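Local atomic coordinates of flavin reductase domain protein, FMN-binding (Shewanella baltica, PDB entry 3HMZ), a protein that binds flavin mononucleotide and is probably an oxidoreductase of the flavin reductase-like type. Residues P57-R71 with N143-I155. Residues are numbered along the deposited sequence; the frame is centred on the assembly and turned at random.
With FMN (flavin mononucleotide), chain B; EDO (1,2-ethanediol), chain I; EDO (1,2-ethanediol), chain J.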
loop_
_atom_site.group_PDB
_atom_site.type_symbol
_atom_site.label_atom_id
_atom_site.label_comp_id
_atom_site.label_asym_id
_atom_site.label_seq_id
_atom_site.Cartn_x
_atom_site.Cartn_y
_atom_site.Cartn_z
ATOM N N PRO A 57 14.230 10.016 -8.647
ATOM C CA PRO A 57 14.778 8.914 -7.850
ATOM C C PRO A 57 13.671 8.343 -6.962
ATOM O O PRO A 57 12.772 9.083 -6.552
ATOM C CB PRO A 57 15.894 9.573 -7.044
ATOM C CG PRO A 57 15.577 10.999 -7.025
ATOM C CD PRO A 57 14.903 11.296 -8.324
ATOM N N PRO A 58 13.699 7.018 -6.713
ATOM C CA PRO A 58 12.653 6.445 -5.885
ATOM C C PRO A 58 12.582 6.979 -4.455
ATOM O O PRO A 58 13.607 7.265 -3.832
ATOM C CB PRO A 58 12.966 4.960 -5.894
ATOM C CG PRO A 58 14.425 4.908 -6.217
ATOM C CD PRO A 58 14.654 6.015 -7.169
ATOM N N LYS A 59 11.362 7.086 -3.940
ATOM C CA LYS A 59 11.103 7.453 -2.557
ATOM C C LYS A 59 9.927 6.605 -2.063
ATOM O O LYS A 59 9.126 6.077 -2.863
ATOM C CB LYS A 59 10.753 8.928 -2.387
ATOM C CG LYS A 59 11.806 9.922 -2.891
ATOM C CD LYS A 59 11.353 11.354 -2.600
ATOM C CE LYS A 59 12.148 12.510 -3.310
ATOM N NZ LYS A 59 13.420 12.184 -3.875
ATOM N N LEU A 60 9.842 6.519 -0.752
ATOM C CA LEU A 60 8.744 5.826 -0.093
ATOM C C LEU A 60 8.380 6.473 1.228
ATOM O O LEU A 60 9.144 7.320 1.756
ATOM C CB LEU A 60 9.046 4.316 0.017
ATOM C CG LEU A 60 10.281 3.905 0.829
ATOM C CD1 LEU A 60 10.127 4.103 2.369
ATOM C CD2 LEU A 60 10.561 2.426 0.539
ATOM N N THR A 61 7.180 6.145 1.686
ATOM C CA THR A 61 6.704 6.541 2.980
ATOM C C THR A 61 6.574 5.305 3.850
ATOM O O THR A 61 6.282 4.211 3.343
ATOM C CB THR A 61 5.333 7.273 2.953
ATOM O OG1 THR A 61 4.361 6.443 2.293
ATOM C CG2 THR A 61 5.462 8.652 2.256
ATOM N N VAL A 62 6.709 5.481 5.166
ATOM C CA VAL A 62 6.365 4.433 6.138
ATOM C C VAL A 62 5.858 5.110 7.418
ATOM O O VAL A 62 6.351 6.179 7.798
ATOM C CB VAL A 62 7.507 3.435 6.379
ATOM C CG1 VAL A 62 8.785 4.108 7.012
ATOM C CG2 VAL A 62 6.989 2.247 7.162
ATOM N N VAL A 63 4.839 4.527 8.008
ATOM C CA VAL A 63 4.253 4.999 9.251
ATOM C C VAL A 63 4.853 4.169 10.371
ATOM O O VAL A 63 4.755 2.935 10.367
ATOM C CB VAL A 63 2.731 4.905 9.232
ATOM C CG1 VAL A 63 2.181 5.524 10.497
ATOM C CG2 VAL A 63 2.165 5.600 7.979
ATOM N N LEU A 64 5.491 4.840 11.334
ATOM C CA LEU A 64 6.174 4.166 12.448
ATOM C C LEU A 64 5.638 4.699 13.763
ATOM O O LEU A 64 5.843 5.861 14.101
ATOM C CB LEU A 64 7.668 4.384 12.363
ATOM C CG LEU A 64 8.364 3.986 11.056
ATOM C CD1 LEU A 64 9.825 4.511 11.037
ATOM C CD2 LEU A 64 8.280 2.498 10.822
ATOM N N ASP A 65 4.993 3.840 14.531
ATOM C CA ASP A 65 4.413 4.254 15.804
ATOM C C ASP A 65 5.521 4.691 16.778
ATOM O O ASP A 65 6.614 4.133 16.792
ATOM C CB ASP A 65 3.588 3.135 16.385
ATOM C CG ASP A 65 2.739 3.591 17.534
ATOM O OD1 ASP A 65 3.243 3.561 18.679
ATOM O OD2 ASP A 65 1.565 3.974 17.291
ATOM N N LYS A 66 5.207 5.712 17.574
ATOM C CA LYS A 66 6.128 6.215 18.590
ATOM C C LYS A 66 6.614 5.163 19.607
ATOM O O LYS A 66 7.649 5.389 20.223
ATOM C CB LYS A 66 5.486 7.395 19.349
ATOM C CG LYS A 66 5.349 8.616 18.475
ATOM C CD LYS A 66 4.839 9.824 19.277
ATOM C CE LYS A 66 4.721 11.072 18.431
ATOM N NZ LYS A 66 3.613 11.051 17.457
HETATM N N MSE A 67 5.851 4.089 19.815
HETATM C CA MSE A 67 6.176 3.005 20.759
HETATM C C MSE A 67 7.262 2.069 20.212
HETATM O O MSE A 67 7.804 1.249 20.958
HETATM C CB MSE A 67 4.927 2.146 21.118
HETATM C CG MSE A 67 4.507 1.005 20.084
HETATM SE SE MSE A 67 2.972 -0.197 20.462
HETATM C CE MSE A 67 1.454 1.025 20.445
ATOM N N THR A 68 7.560 2.154 18.912
ATOM C CA THR A 68 8.485 1.167 18.343
ATOM C C THR A 68 9.960 1.454 18.530
ATOM O O THR A 68 10.409 2.595 18.386
ATOM C CB THR A 68 8.220 0.903 16.846
ATOM O OG1 THR A 68 8.584 2.027 16.045
ATOM C CG2 THR A 68 6.798 0.494 16.579
ATOM N N LYS A 69 10.711 0.408 18.866
ATOM C CA LYS A 69 12.161 0.523 18.985
ATOM C C LYS A 69 12.768 0.814 17.622
ATOM O O LYS A 69 13.675 1.611 17.499
ATOM C CB LYS A 69 12.785 -0.725 19.624
ATOM C CG LYS A 69 14.303 -0.633 19.859
ATOM C CD LYS A 69 14.728 0.508 20.793
ATOM C CE LYS A 69 14.261 0.330 22.174
ATOM N NZ LYS A 69 14.998 1.377 23.052
ATOM N N THR A 70 12.197 0.228 16.570
ATOM C CA THR A 70 12.712 0.486 15.217
ATOM C C THR A 70 12.665 1.974 14.847
ATOM O O THR A 70 13.608 2.491 14.261
ATOM C CB THR A 70 11.989 -0.390 14.161
ATOM O OG1 THR A 70 12.060 -1.749 14.561
ATOM C CG2 THR A 70 12.668 -0.245 12.819
ATOM N N ARG A 71 11.582 2.664 15.223
ATOM C CA ARG A 71 11.501 4.109 14.974
ATOM C C ARG A 71 12.678 4.850 15.631
ATOM O O ARG A 71 13.300 5.739 15.020
ATOM C CB ARG A 71 10.191 4.656 15.483
ATOM C CG ARG A 71 10.122 6.156 15.417
ATOM C CD ARG A 71 8.773 6.622 15.760
ATOM N NE ARG A 71 8.755 8.087 15.909
ATOM C CZ ARG A 71 7.717 8.875 15.661
ATOM N NH1 ARG A 71 6.568 8.369 15.192
ATOM N NH2 ARG A 71 7.823 10.205 15.850
ATOM N N ASN A 143 5.924 16.036 10.073
ATOM C CA ASN A 143 5.274 14.774 9.644
ATOM C C ASN A 143 5.528 13.662 10.657
ATOM O O ASN A 143 4.623 12.891 11.006
ATOM C CB ASN A 143 5.809 14.285 8.296
ATOM C CG ASN A 143 5.272 15.032 7.109
ATOM O OD1 ASN A 143 4.262 15.726 7.194
ATOM N ND2 ASN A 143 5.922 14.830 5.955
ATOM N N GLN A 144 6.765 13.601 11.140
ATOM C CA GLN A 144 7.139 12.524 12.060
ATOM C C GLN A 144 6.454 12.635 13.428
ATOM O O GLN A 144 6.026 11.638 14.031
ATOM C CB GLN A 144 8.666 12.437 12.166
ATOM C CG GLN A 144 9.315 12.001 10.850
ATOM C CD GLN A 144 10.817 12.227 10.756
ATOM O OE1 GLN A 144 11.337 12.435 9.663
ATOM N NE2 GLN A 144 11.516 12.204 11.905
ATOM N N LEU A 145 6.308 13.878 13.911
ATOM C CA LEU A 145 5.669 14.105 15.196
ATOM C C LEU A 145 4.147 14.024 15.126
ATOM O O LEU A 145 3.504 13.314 15.934
ATOM C CB LEU A 145 6.067 15.511 15.710
ATOM C CG LEU A 145 5.520 15.886 17.097
ATOM C CD1 LEU A 145 5.956 14.917 18.175
ATOM C CD2 LEU A 145 5.946 17.363 17.414
ATOM N N GLN A 146 3.585 14.748 14.158
ATOM C CA GLN A 146 2.122 14.854 14.015
ATOM C C GLN A 146 1.444 13.608 13.454
ATOM O O GLN A 146 0.375 13.242 13.901
ATOM C CB GLN A 146 1.747 16.060 13.149
ATOM C CG GLN A 146 2.203 17.391 13.730
ATOM C CD GLN A 146 1.674 17.607 15.114
ATOM O OE1 GLN A 146 0.556 17.231 15.423
ATOM N NE2 GLN A 146 2.487 18.225 15.960
ATOM N N TYR A 147 2.102 12.958 12.488
ATOM C CA TYR A 147 1.519 11.807 11.780
ATOM C C TYR A 147 2.313 10.538 11.854
ATOM O O TYR A 147 1.916 9.571 11.218
ATOM C CB TYR A 147 1.357 12.190 10.299
ATOM C CG TYR A 147 0.522 13.426 10.050
ATOM C CD1 TYR A 147 -0.838 13.418 10.314
ATOM C CD2 TYR A 147 1.089 14.575 9.507
ATOM C CE1 TYR A 147 -1.611 14.573 10.117
ATOM C CE2 TYR A 147 0.320 15.722 9.273
ATOM C CZ TYR A 147 -1.029 15.698 9.559
ATOM O OH TYR A 147 -1.807 16.817 9.297
ATOM N N ASP A 148 3.435 10.496 12.579
ATOM C CA ASP A 148 4.259 9.253 12.614
ATOM C C ASP A 148 4.675 8.830 11.202
ATOM O O ASP A 148 4.925 7.672 10.941
ATOM C CB ASP A 148 3.511 8.128 13.362
ATOM C CG ASP A 148 3.195 8.501 14.783
ATOM O OD1 ASP A 148 4.013 9.271 15.361
ATOM O OD2 ASP A 148 2.136 8.076 15.293
ATOM N N LEU A 149 4.796 9.799 10.302
ATOM C CA LEU A 149 5.002 9.558 8.863
ATOM C C LEU A 149 6.420 9.908 8.482
ATOM O O LEU A 149 6.850 11.067 8.618
ATOM C CB LEU A 149 4.008 10.406 8.095
ATOM C CG LEU A 149 3.991 10.365 6.569
ATOM C CD1 LEU A 149 3.723 8.919 6.096
ATOM C CD2 LEU A 149 2.998 11.356 6.015
ATOM N N PHE A 150 7.122 8.917 7.940
ATOM C CA PHE A 150 8.511 9.014 7.580
ATOM C C PHE A 150 8.662 8.883 6.080
ATOM O O PHE A 150 7.989 8.060 5.479
ATOM C CB PHE A 150 9.305 7.915 8.308
ATOM C CG PHE A 150 9.384 8.128 9.794
ATOM C CD1 PHE A 150 8.320 7.894 10.610
ATOM C CD2 PHE A 150 10.577 8.571 10.365
ATOM C CE1 PHE A 150 8.371 8.147 11.971
ATOM C CE2 PHE A 150 10.665 8.790 11.742
ATOM C CZ PHE A 150 9.569 8.598 12.541
ATOM N N ILE A 151 9.490 9.727 5.487
ATOM C CA ILE A 151 9.808 9.765 4.060
ATOM C C ILE A 151 11.258 9.409 3.874
ATOM O O ILE A 151 12.128 9.934 4.594
ATOM C CB ILE A 151 9.511 11.180 3.467
ATOM C CG1 ILE A 151 7.994 11.410 3.461
ATOM C CG2 ILE A 151 10.085 11.313 2.045
ATOM C CD1 ILE A 151 7.601 12.843 3.145
ATOM N N ALA A 152 11.530 8.558 2.885
ATOM C CA ALA A 152 12.907 8.212 2.579
ATOM C C ALA A 152 13.203 8.125 1.104
ATOM O O ALA A 152 12.318 7.791 0.319
ATOM C CB ALA A 152 13.302 6.849 3.241
ATOM N N GLU A 153 14.460 8.400 0.757
ATOM C CA GLU A 153 14.930 8.146 -0.589
ATOM C C GLU A 153 15.427 6.693 -0.631
ATOM O O GLU A 153 16.093 6.220 0.290
ATOM C CB GLU A 153 16.032 9.124 -0.997
ATOM C CG GLU A 153 16.839 8.749 -2.221
ATOM C CD GLU A 153 17.480 9.983 -2.890
ATOM O OE1 GLU A 153 17.607 11.053 -2.209
ATOM O OE2 GLU A 153 17.773 9.889 -4.097
ATOM N N VAL A 154 15.089 5.996 -1.702
ATOM C CA VAL A 154 15.571 4.613 -1.910
ATOM C C VAL A 154 16.892 4.788 -2.669
ATOM O O VAL A 154 16.932 5.384 -3.777
ATOM C CB VAL A 154 14.571 3.787 -2.701
ATOM C CG1 VAL A 154 15.196 2.447 -3.087
ATOM C CG2 VAL A 154 13.276 3.619 -1.884
ATOM N N ILE A 155 17.977 4.330 -2.052
ATOM C CA ILE A 155 19.329 4.447 -2.599
ATOM C C ILE A 155 19.905 3.181 -3.197
ATOM O O ILE A 155 20.994 3.203 -3.770
ATOM C CB ILE A 155 20.311 5.061 -1.528
ATOM C CG1 ILE A 155 20.480 4.141 -0.314
ATOM C CG2 ILE A 155 19.778 6.468 -1.097
ATOM C CD1 ILE A 155 21.528 4.640 0.734
HETATM N N1 FMN B . 3.623 -0.725 13.343
HETATM C C2 FMN B . 3.820 0.501 12.754
HETATM O O2 FMN B . 4.302 1.415 13.424
HETATM N N3 FMN B . 3.502 0.666 11.419
HETATM C C4 FMN B . 2.962 -0.323 10.656
HETATM O O4 FMN B . 2.677 -0.075 9.454
HETATM C C4A FMN B . 2.746 -1.563 11.277
HETATM N N5 FMN B . 2.219 -2.628 10.568
HETATM C C5A FMN B . 2.178 -3.913 11.088
HETATM C C6 FMN B . 1.812 -5.009 10.292
HETATM C C7 FMN B . 1.749 -6.296 10.817
HETATM C C7M FMN B . 1.374 -7.457 9.951
HETATM C C8 FMN B . 2.054 -6.493 12.167
HETATM C C8M FMN B . 1.992 -7.873 12.790
HETATM C C9 FMN B . 2.425 -5.400 12.938
HETATM C C9A FMN B . 2.500 -4.105 12.449
HETATM N N10 FMN B . 2.887 -3.003 13.208
HETATM C C10 FMN B . 3.079 -1.764 12.617
HETATM C "C1'" FMN B . 3.355 -3.149 14.630
HETATM C "C2'" FMN B . 4.875 -3.271 14.812
HETATM O "O2'" FMN B . 5.463 -4.170 13.858
HETATM C "C3'" FMN B . 5.086 -3.760 16.240
HETATM O "O3'" FMN B . 4.648 -2.747 17.142
HETATM C "C4'" FMN B . 6.514 -4.264 16.527
HETATM O "O4'" FMN B . 6.435 -5.089 17.684
HETATM C "C5'" FMN B . 7.533 -3.164 16.752
HETATM O "O5'" FMN B . 8.774 -3.792 17.075
HETATM P P FMN B . 9.972 -2.934 17.698
HETATM O O1P FMN B . 10.989 -3.997 18.075
HETATM O O2P FMN B . 10.471 -1.936 16.691
HETATM O O3P FMN B . 9.442 -2.202 18.903
HETATM C C1 EDO I . 0.651 3.998 13.714
HETATM O O1 EDO I . 0.496 3.209 14.900
HETATM C C2 EDO I . 1.150 5.387 14.089
HETATM O O2 EDO I . 0.094 6.329 14.320
HETATM C C1 EDO J . 10.226 3.905 22.939
HETATM O O1 EDO J . 9.047 3.298 23.497
HETATM C C2 EDO J . 10.931 2.925 22.002
HETATM O O2 EDO J . 11.064 1.611 22.602
HETATM O O HOH W 1 2.476 6.884 17.609
#
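Asp148 and Arg71 meet beside the flavin, where strand 58-63 ends and its antiparallel neighbour 149-155 begins in the beta sheet of this flavin reductase-like domain, an example of a buried arginine tying the end of helix 141-147 to the loop leaving a strand. Asp148 OD1 takes two cations: Arg71 NH1 at 2.7 Å, from above the carboxylate plane, and Lys66 NZ at 2.8 Å on the syn side. Lys66 NZ also donates to Leu145 O (2.7 Å), while Arg71 NH2 bonds Gln144 O, so both cations reach carbonyls late in helix 141-147. Arg71 NH1 donates to Leu64 O as well (2.8 Å). Phe150 CZ lies over one face of the guanidinium and Lys66 CG over the other. Arg71 reaches the site from helix 69-77 on an extended chain, its CG opposite the backbone N (chi1 173°); NE pairs with Glu75. Replacement by alanine would probably leave Leu64 O and Gln144 O without these donors and Asp148 OD1 with Lys66 alone of the pair. Further out, Leu64 CD1 sits over the Phe150 ring, 3.9 Å from its centroid, and Leu64 N bonds Asp148 O. Val63, closing the strand, and Asp65 beyond it bond the flavin: Asp65 N donates to FMN O2 and Val63 O accepts from FMN N3, each at 2.8 Å.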